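Universal stress protein (Archaeoglobus fulgidus, PDB 6HCD) is of unknown function but belongs to the universal stress protein A family, whose members are generally linked to survival under stress. Local coordinates at residues M25-A30 with R52-Y57; D32-R37 with A76-S81; I119-G124 with K149-I154. All coordinates share one frame; numbering follows the deposited sequence.

Overall arrangement
From the N terminus the chain enters strand 27-30, passes through helix 36-52 and returns in strand 56-62. Interaction 1 closes this first beta-alpha-beta loop by pairing the two strands. Interaction 2 starts just after strand 27-30, in the loop before helix 36-52, and reaches helix 70-89. Its segments alternate with those of interaction 1, so the two cross along the chain. Interaction 3 follows both in series and closes the last loop, pairing strand 120-128 with the C-terminal strand 151-154. Interactions 1 and 3 lie in one sheet, joined where strand 27-30 meets strand 120-128. Their centres are about 10 Å apart.

Interaction 1 of 3, residues M25-A30 with R52-Y57; sequences MPIVVA and RGVPVY
The ring of Y57 carries P26 on one face. P26 CB sits 3.8 Å from the ring centroid and only 3° off the normal, a CH-pi contact. CG of the same proline leans over the CD2-CE2 side and comes to 3.7 Å from Y57 CE2. The Y57 ring also meets the ring of H97. With CG anti to the carbonyl carbon (chi1 -71°), the tyrosine ring is carried back along its own strand, to the level of P26.

Three backbone bonds zip the strands together in parallel. I27 N donates to P55 O at 3.0 Å. Y57 N donates to I27 O at 2.8 Å, and V29 N to Y57 O at 2.9 Å. The side chains of I27 and V56 lie on the face away from P26 and the tyrosine ring. There V29 CG1 presses on V56 CG1 at 3.3 Å, tighter than normal van der Waals contact. I27 CG1 touches V54 CG2 at 3.9 Å. I27 CD1 touches R52 CD, the two chains crossing at about a right angle. M25 O is covered by V54 and has no polar partner in the model. The guanidinium of R52 is bound by E48 of the same chain and by E47 and E48 of the second subunit.

This is the classic parallel beta-alpha-beta crossover: strand 27-30, helix 36-52, strand 56-62. The connecting helix packs on I27, V29 and V56 through A45, V41, L42 and A49. F112 of helix 105-115 lies against V28 and Y57 on the other face. Strand 120-128 flanks strand 27-30 on its other edge.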
# COMPACT_ATOMS: atom_id res chain seq x y z
N MSE A 25 -17.43 -5.01 -1.81
CA MSE A 25 -16.09 -4.89 -2.34
C MSE A 25 -15.15 -5.52 -1.30
O MSE A 25 -14.97 -4.99 -0.19
CB MSE A 25 -15.81 -3.42 -2.52
CG MSE A 25 -16.76 -2.88 -3.60
SE MSE A 25 -16.37 -0.99 -3.90
CE MSE A 25 -16.56 -0.25 -2.08
N PRO A 26 -14.52 -6.67 -1.61
CA PRO A 26 -13.67 -7.34 -0.62
C PRO A 26 -12.29 -6.68 -0.46
O PRO A 26 -11.84 -5.88 -1.33
CB PRO A 26 -13.50 -8.73 -1.23
CG PRO A 26 -13.55 -8.48 -2.73
CD PRO A 26 -14.56 -7.36 -2.91
N ILE A 27 -11.61 -7.07 0.62
CA ILE A 27 -10.17 -6.91 0.74
C ILE A 27 -9.54 -8.14 0.08
O ILE A 27 -9.88 -9.27 0.43
CB ILE A 27 -9.77 -6.79 2.23
CG1 ILE A 27 -10.34 -5.55 2.92
CG2 ILE A 27 -8.26 -6.88 2.41
CD1 ILE A 27 -9.78 -4.25 2.39
N VAL A 28 -8.60 -7.92 -0.85
CA VAL A 28 -7.86 -9.01 -1.48
C VAL A 28 -6.48 -9.07 -0.84
O VAL A 28 -5.81 -8.05 -0.73
CB VAL A 28 -7.75 -8.80 -3.01
CG1 VAL A 28 -6.74 -9.73 -3.66
CG2 VAL A 28 -9.11 -8.92 -3.67
N VAL A 29 -6.06 -10.26 -0.42
CA VAL A 29 -4.76 -10.45 0.16
C VAL A 29 -4.04 -11.53 -0.64
O VAL A 29 -4.59 -12.60 -0.89
CB VAL A 29 -4.84 -10.75 1.67
CG1 VAL A 29 -5.69 -11.96 1.99
CG2 VAL A 29 -3.46 -10.87 2.27
N ALA A 30 -2.83 -11.21 -1.11
CA ALA A 30 -1.99 -12.13 -1.84
C ALA A 30 -0.98 -12.76 -0.87
O ALA A 30 -0.27 -12.04 -0.19
CB ALA A 30 -1.30 -11.41 -2.97
N ARG A 52 -14.21 -2.37 7.94
CA ARG A 52 -15.04 -2.00 6.80
C ARG A 52 -16.29 -2.88 6.71
O ARG A 52 -17.23 -2.53 6.01
CB ARG A 52 -14.22 -2.08 5.51
CG ARG A 52 -13.09 -1.06 5.44
CD ARG A 52 -12.08 -1.43 4.37
NE ARG A 52 -10.91 -0.57 4.36
CZ ARG A 52 -10.85 0.61 3.76
NH1 ARG A 52 -11.90 1.11 3.14
NH2 ARG A 52 -9.71 1.27 3.76
N GLY A 53 -16.29 -4.03 7.41
CA GLY A 53 -17.38 -5.01 7.35
C GLY A 53 -17.49 -5.70 6.00
O GLY A 53 -18.58 -5.86 5.46
N VAL A 54 -16.33 -6.11 5.45
CA VAL A 54 -16.27 -6.82 4.18
C VAL A 54 -15.44 -8.09 4.38
O VAL A 54 -14.66 -8.19 5.33
CB VAL A 54 -15.70 -5.93 3.06
CG1 VAL A 54 -16.47 -4.62 2.93
CG2 VAL A 54 -14.22 -5.63 3.27
N PRO A 55 -15.61 -9.10 3.51
CA PRO A 55 -14.80 -10.31 3.58
C PRO A 55 -13.39 -10.10 3.00
O PRO A 55 -13.14 -9.12 2.25
CB PRO A 55 -15.58 -11.32 2.73
CG PRO A 55 -16.34 -10.48 1.72
CD PRO A 55 -16.61 -9.16 2.42
N VAL A 56 -12.49 -11.03 3.36
CA VAL A 56 -11.16 -11.10 2.81
C VAL A 56 -11.13 -12.23 1.78
O VAL A 56 -11.46 -13.37 2.09
CB VAL A 56 -10.10 -11.33 3.91
CG1 VAL A 56 -8.71 -11.42 3.31
CG2 VAL A 56 -10.16 -10.24 4.98
N TYR A 57 -10.68 -11.92 0.56
CA TYR A 57 -10.40 -12.93 -0.46
C TYR A 57 -8.89 -13.17 -0.48
O TYR A 57 -8.14 -12.27 -0.83
CB TYR A 57 -10.86 -12.47 -1.84
CG TYR A 57 -12.35 -12.42 -2.07
CD1 TYR A 57 -13.27 -12.66 -1.05
CD2 TYR A 57 -12.84 -12.07 -3.32
CE1 TYR A 57 -14.64 -12.59 -1.28
CE2 TYR A 57 -14.21 -11.99 -3.56
CZ TYR A 57 -15.10 -12.24 -2.54
OH TYR A 57 -16.44 -12.17 -2.78

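Interaction 2 of 3, residues D32-R37 with A76-S81; sequences DKKSDR and AKETLS
K34 and T79 bring the two backbones closest, CA to CA 5.7 Å, where the loop before helix 36-52 passes the side of helix 70-89. No direct hydrogen bond joins the two segments. T79 is the buried residue of the contact and it works with both branches. Its CG2 methyl, anti to the backbone N, rests against the loop backbone, 3.8 Å from D32 O. Its OG1 hydrogen-bonds to E75 O one turn back in the helix and also accepts from water 1. Water 1 bridges the segments, giving one hydrogen to D32 O at 2.7 Å and one to T79 OG1 at 2.6 Å. Water 2 accepts from K34 N at 3.0 Å and is only weakly bonded to T79 OG1.

The K34 chain runs alongside T79, pointing the other way, with CG 3.9 Å from T79 OG1. It then bends at chi3 (-87°) and chi4 (-80°). This carries NZ over E78, near its CB. The salt bridge from K34 NZ to E78 OE1 is long, 3.9 Å, and lies at the surface.

S35 is the N-cap of helix 36-52, and its OG accepts from A38 N. D32 lies beside a bound unidentified ligand, probably from the crystallisation liquor. The arrangement is typical of an alpha/beta fold with a mainly parallel sheet, where the loop leaving a strand at its C-terminal end leads into the next helix.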
# COMPACT_ATOMS: atom_id res chain seq x y z
N ASP A 32 2.14 -15.83 -0.48
CA ASP A 32 3.03 -16.73 -1.19
C ASP A 32 3.03 -18.09 -0.46
O ASP A 32 2.54 -19.07 -0.98
CB ASP A 32 4.43 -16.12 -1.33
CG ASP A 32 5.40 -16.99 -2.13
OD1 ASP A 32 4.93 -17.78 -2.98
OD2 ASP A 32 6.62 -16.89 -1.86
N LYS A 33 3.55 -18.10 0.76
CA LYS A 33 3.81 -19.32 1.51
C LYS A 33 3.39 -19.09 2.96
O LYS A 33 3.02 -18.00 3.36
CB LYS A 33 5.28 -19.72 1.40
CG LYS A 33 6.29 -18.63 1.76
CD LYS A 33 7.73 -19.02 1.52
CE LYS A 33 8.70 -18.32 2.44
NZ LYS A 33 10.11 -18.68 2.14
N LYS A 34 3.35 -20.16 3.75
CA LYS A 34 3.15 -19.99 5.19
C LYS A 34 4.45 -19.41 5.75
O LYS A 34 5.50 -19.98 5.54
CB LYS A 34 2.71 -21.29 5.85
CG LYS A 34 1.52 -21.96 5.17
CD LYS A 34 0.73 -22.88 6.05
CE LYS A 34 1.31 -24.27 6.05
NZ LYS A 34 0.90 -25.05 4.86
N SER A 35 4.35 -18.25 6.40
CA SER A 35 5.51 -17.53 6.91
C SER A 35 5.03 -16.49 7.91
O SER A 35 3.83 -16.13 7.92
CB SER A 35 6.30 -16.88 5.79
OG SER A 35 5.55 -15.83 5.17
N ASP A 36 5.96 -16.03 8.76
CA ASP A 36 5.71 -14.96 9.71
C ASP A 36 5.24 -13.72 8.95
O ASP A 36 4.32 -13.04 9.40
CB ASP A 36 6.93 -14.70 10.61
CG ASP A 36 7.25 -15.84 11.59
OD1 ASP A 36 6.62 -16.92 11.49
OD2 ASP A 36 8.13 -15.64 12.44
N ARG A 37 5.84 -13.43 7.79
CA ARG A 37 5.45 -12.27 6.99
C ARG A 37 3.99 -12.42 6.53
O ARG A 37 3.19 -11.47 6.63
CB ARG A 37 6.36 -12.03 5.78
CG ARG A 37 5.98 -10.77 5.01
CD ARG A 37 6.98 -10.27 3.97
NE ARG A 37 6.88 -11.03 2.73
CZ ARG A 37 7.84 -11.84 2.25
NH1 ARG A 37 7.65 -12.47 1.10
NH2 ARG A 37 8.95 -12.04 2.93
N ALA A 76 0.03 -24.69 -2.32
CA ALA A 76 -0.70 -23.43 -2.47
C ALA A 76 -2.08 -23.54 -1.81
O ALA A 76 -2.51 -22.64 -1.11
CB ALA A 76 -0.78 -23.06 -3.92
N LYS A 77 -2.76 -24.67 -2.01
CA LYS A 77 -4.09 -24.91 -1.41
C LYS A 77 -3.98 -24.92 0.13
O LYS A 77 -4.84 -24.38 0.82
CB LYS A 77 -4.67 -26.22 -1.95
CG LYS A 77 -5.83 -26.83 -1.16
CD LYS A 77 -7.11 -26.05 -1.27
CE LYS A 77 -8.22 -26.66 -0.45
NZ LYS A 77 -8.13 -26.25 0.98
N GLU A 78 -2.92 -25.56 0.64
CA GLU A 78 -2.66 -25.62 2.08
C GLU A 78 -2.41 -24.21 2.61
O GLU A 78 -2.91 -23.85 3.66
CB GLU A 78 -1.47 -26.54 2.38
CG GLU A 78 -1.81 -28.02 2.39
CD GLU A 78 -0.70 -28.93 2.89
OE1 GLU A 78 -0.23 -28.71 4.03
OE2 GLU A 78 -0.29 -29.85 2.15
N THR A 79 -1.63 -23.41 1.88
CA THR A 79 -1.35 -22.03 2.27
C THR A 79 -2.66 -21.24 2.37
O THR A 79 -2.85 -20.49 3.32
CB THR A 79 -0.38 -21.36 1.28
OG1 THR A 79 0.83 -22.10 1.33
CG2 THR A 79 -0.14 -19.89 1.55
N LEU A 80 -3.55 -21.40 1.40
CA LEU A 80 -4.81 -20.64 1.37
C LEU A 80 -5.73 -21.06 2.52
O LEU A 80 -6.41 -20.24 3.13
CB LEU A 80 -5.51 -20.85 0.03
CG LEU A 80 -4.83 -20.20 -1.17
CD1 LEU A 80 -5.54 -20.54 -2.43
CD2 LEU A 80 -4.75 -18.71 -0.99
N SER A 81 -5.77 -22.37 2.79
CA SER A 81 -6.57 -22.91 3.88
C SER A 81 -6.08 -22.35 5.22
O SER A 81 -6.85 -21.93 6.08
CB SER A 81 -6.57 -24.42 3.84
OG SER A 81 -7.23 -24.94 4.98
O HOH W 1 1.90 -21.67 -1.05
O HOH W 2 3.91 -22.89 2.78

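Interaction 3 of 3, residues I119-G124 with K149-I154; sequences IAIVIG and KPVICI
K149 opens the segment by setting its CB near I121 CG1, while its NZ turns off to a salt bridge with D114. P150 comes next. Its CD lies 3.4 Å from I119 O, and its own carbonyl accepts from I121 N at 2.9 Å, with an N-H...O angle of 173°. V151 turns to the face shared with I121 and I123. Its CG1, anti to the backbone N (chi1 180°), meets I123 CG2 at 3.8 Å.

I152 is gripped at both backbone ends. Its N donates to I121 O at 2.7 Å, and its O accepts from I123 N at 2.9 Å. On the face of V122, its CD1 reaches back to A120 CB at 3.9 Å and also touches V122 CG2. C153 pairs with I123 but touches it little with its side chain, which lies on I144 of helix 138-146. I154 closes the ladder: its N donates to I123 O at 3.0 Å. Its CG1 packs obliquely on V122 CG1. G124, which has no side chain, pairs with I154, its CA 3.2 Å from I154 O in a CA-H...O contact.

Beyond this ladder, V151, I152 and C153 pair antiparallel with a strand of the second subunit, so strand 151-154 is bonded along both edges and the sheet runs on through the dimer. Nearly straight backbone bonds and branched aliphatic side chains on both faces make a buried, apolar contact whose polar groups are met mainly within the sheet.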
# COMPACT_ATOMS: atom_id res chain seq x y z
N ILE A 119 -11.57 -3.38 -2.61
CA ILE A 119 -11.32 -2.08 -1.96
C ILE A 119 -9.81 -1.81 -2.00
O ILE A 119 -9.36 -0.68 -2.21
CB ILE A 119 -11.84 -2.07 -0.51
CG1 ILE A 119 -13.37 -2.19 -0.45
CG2 ILE A 119 -11.36 -0.83 0.23
CD1 ILE A 119 -13.94 -2.31 0.94
N ALA A 120 -9.03 -2.87 -1.76
CA ALA A 120 -7.57 -2.78 -1.77
C ALA A 120 -6.98 -4.18 -1.91
O ALA A 120 -7.67 -5.19 -1.67
CB ALA A 120 -7.07 -2.11 -0.50
N ILE A 121 -5.71 -4.21 -2.33
CA ILE A 121 -4.87 -5.39 -2.33
C ILE A 121 -3.88 -5.24 -1.17
O ILE A 121 -3.26 -4.21 -1.03
CB ILE A 121 -4.12 -5.57 -3.66
CG1 ILE A 121 -5.06 -5.51 -4.86
CG2 ILE A 121 -3.27 -6.83 -3.64
CD1 ILE A 121 -4.33 -5.40 -6.18
N VAL A 122 -3.75 -6.29 -0.37
CA VAL A 122 -2.76 -6.29 0.70
C VAL A 122 -1.70 -7.34 0.34
O VAL A 122 -2.06 -8.46 0.00
CB VAL A 122 -3.40 -6.57 2.07
CG1 VAL A 122 -2.39 -6.40 3.19
CG2 VAL A 122 -4.63 -5.74 2.32
N ILE A 123 -0.42 -6.94 0.38
CA ILE A 123 0.66 -7.79 -0.05
C ILE A 123 1.87 -7.59 0.86
O ILE A 123 2.07 -6.50 1.41
CB ILE A 123 1.02 -7.52 -1.53
CG1 ILE A 123 1.83 -8.66 -2.12
CG2 ILE A 123 1.69 -6.16 -1.70
CD1 ILE A 123 1.77 -8.72 -3.64
N GLY A 124 2.68 -8.64 0.97
CA GLY A 124 3.93 -8.61 1.72
C GLY A 124 5.09 -8.14 0.85
O GLY A 124 5.15 -8.40 -0.35
N LYS A 149 -6.10 -0.95 -8.25
CA LYS A 149 -6.67 -0.78 -6.93
C LYS A 149 -5.58 -0.26 -5.99
O LYS A 149 -4.40 -0.38 -6.28
CB LYS A 149 -7.25 -2.10 -6.46
CG LYS A 149 -8.45 -2.58 -7.26
CD LYS A 149 -9.61 -1.61 -7.30
CE LYS A 149 -10.80 -2.14 -8.07
NZ LYS A 149 -10.69 -1.89 -9.52
N PRO A 150 -5.95 0.35 -4.84
CA PRO A 150 -4.97 0.66 -3.81
C PRO A 150 -4.19 -0.60 -3.40
O PRO A 150 -4.78 -1.68 -3.34
CB PRO A 150 -5.85 1.14 -2.64
CG PRO A 150 -7.07 1.73 -3.33
CD PRO A 150 -7.33 0.77 -4.48
N VAL A 151 -2.87 -0.46 -3.16
CA VAL A 151 -2.05 -1.59 -2.69
C VAL A 151 -1.44 -1.22 -1.33
O VAL A 151 -0.76 -0.21 -1.20
CB VAL A 151 -0.95 -1.98 -3.70
CG1 VAL A 151 -0.10 -3.16 -3.19
CG2 VAL A 151 -1.53 -2.29 -5.07
N ILE A 152 -1.74 -2.07 -0.34
CA ILE A 152 -1.24 -1.91 1.00
C ILE A 152 -0.05 -2.87 1.17
O ILE A 152 -0.19 -4.10 1.03
CB ILE A 152 -2.36 -2.18 2.02
CG1 ILE A 152 -3.57 -1.27 1.78
CG2 ILE A 152 -1.84 -2.09 3.45
CD1 ILE A 152 -4.77 -1.58 2.64
N CYS A 153 1.12 -2.29 1.45
CA CYS A 153 2.37 -3.00 1.49
C CYS A 153 2.80 -3.18 2.95
O CYS A 153 3.02 -2.19 3.66
CB CYS A 153 3.46 -2.22 0.77
SG CYS A 153 3.05 -1.72 -0.92
N ILE A 154 2.92 -4.46 3.37
CA ILE A 154 3.18 -4.87 4.73
C ILE A 154 4.53 -5.59 4.77
O ILE A 154 4.80 -6.47 3.95
CB ILE A 154 2.04 -5.77 5.25
CG1 ILE A 154 0.67 -5.10 5.15
CG2 ILE A 154 2.31 -6.29 6.66
CD1 ILE A 154 0.52 -3.83 5.93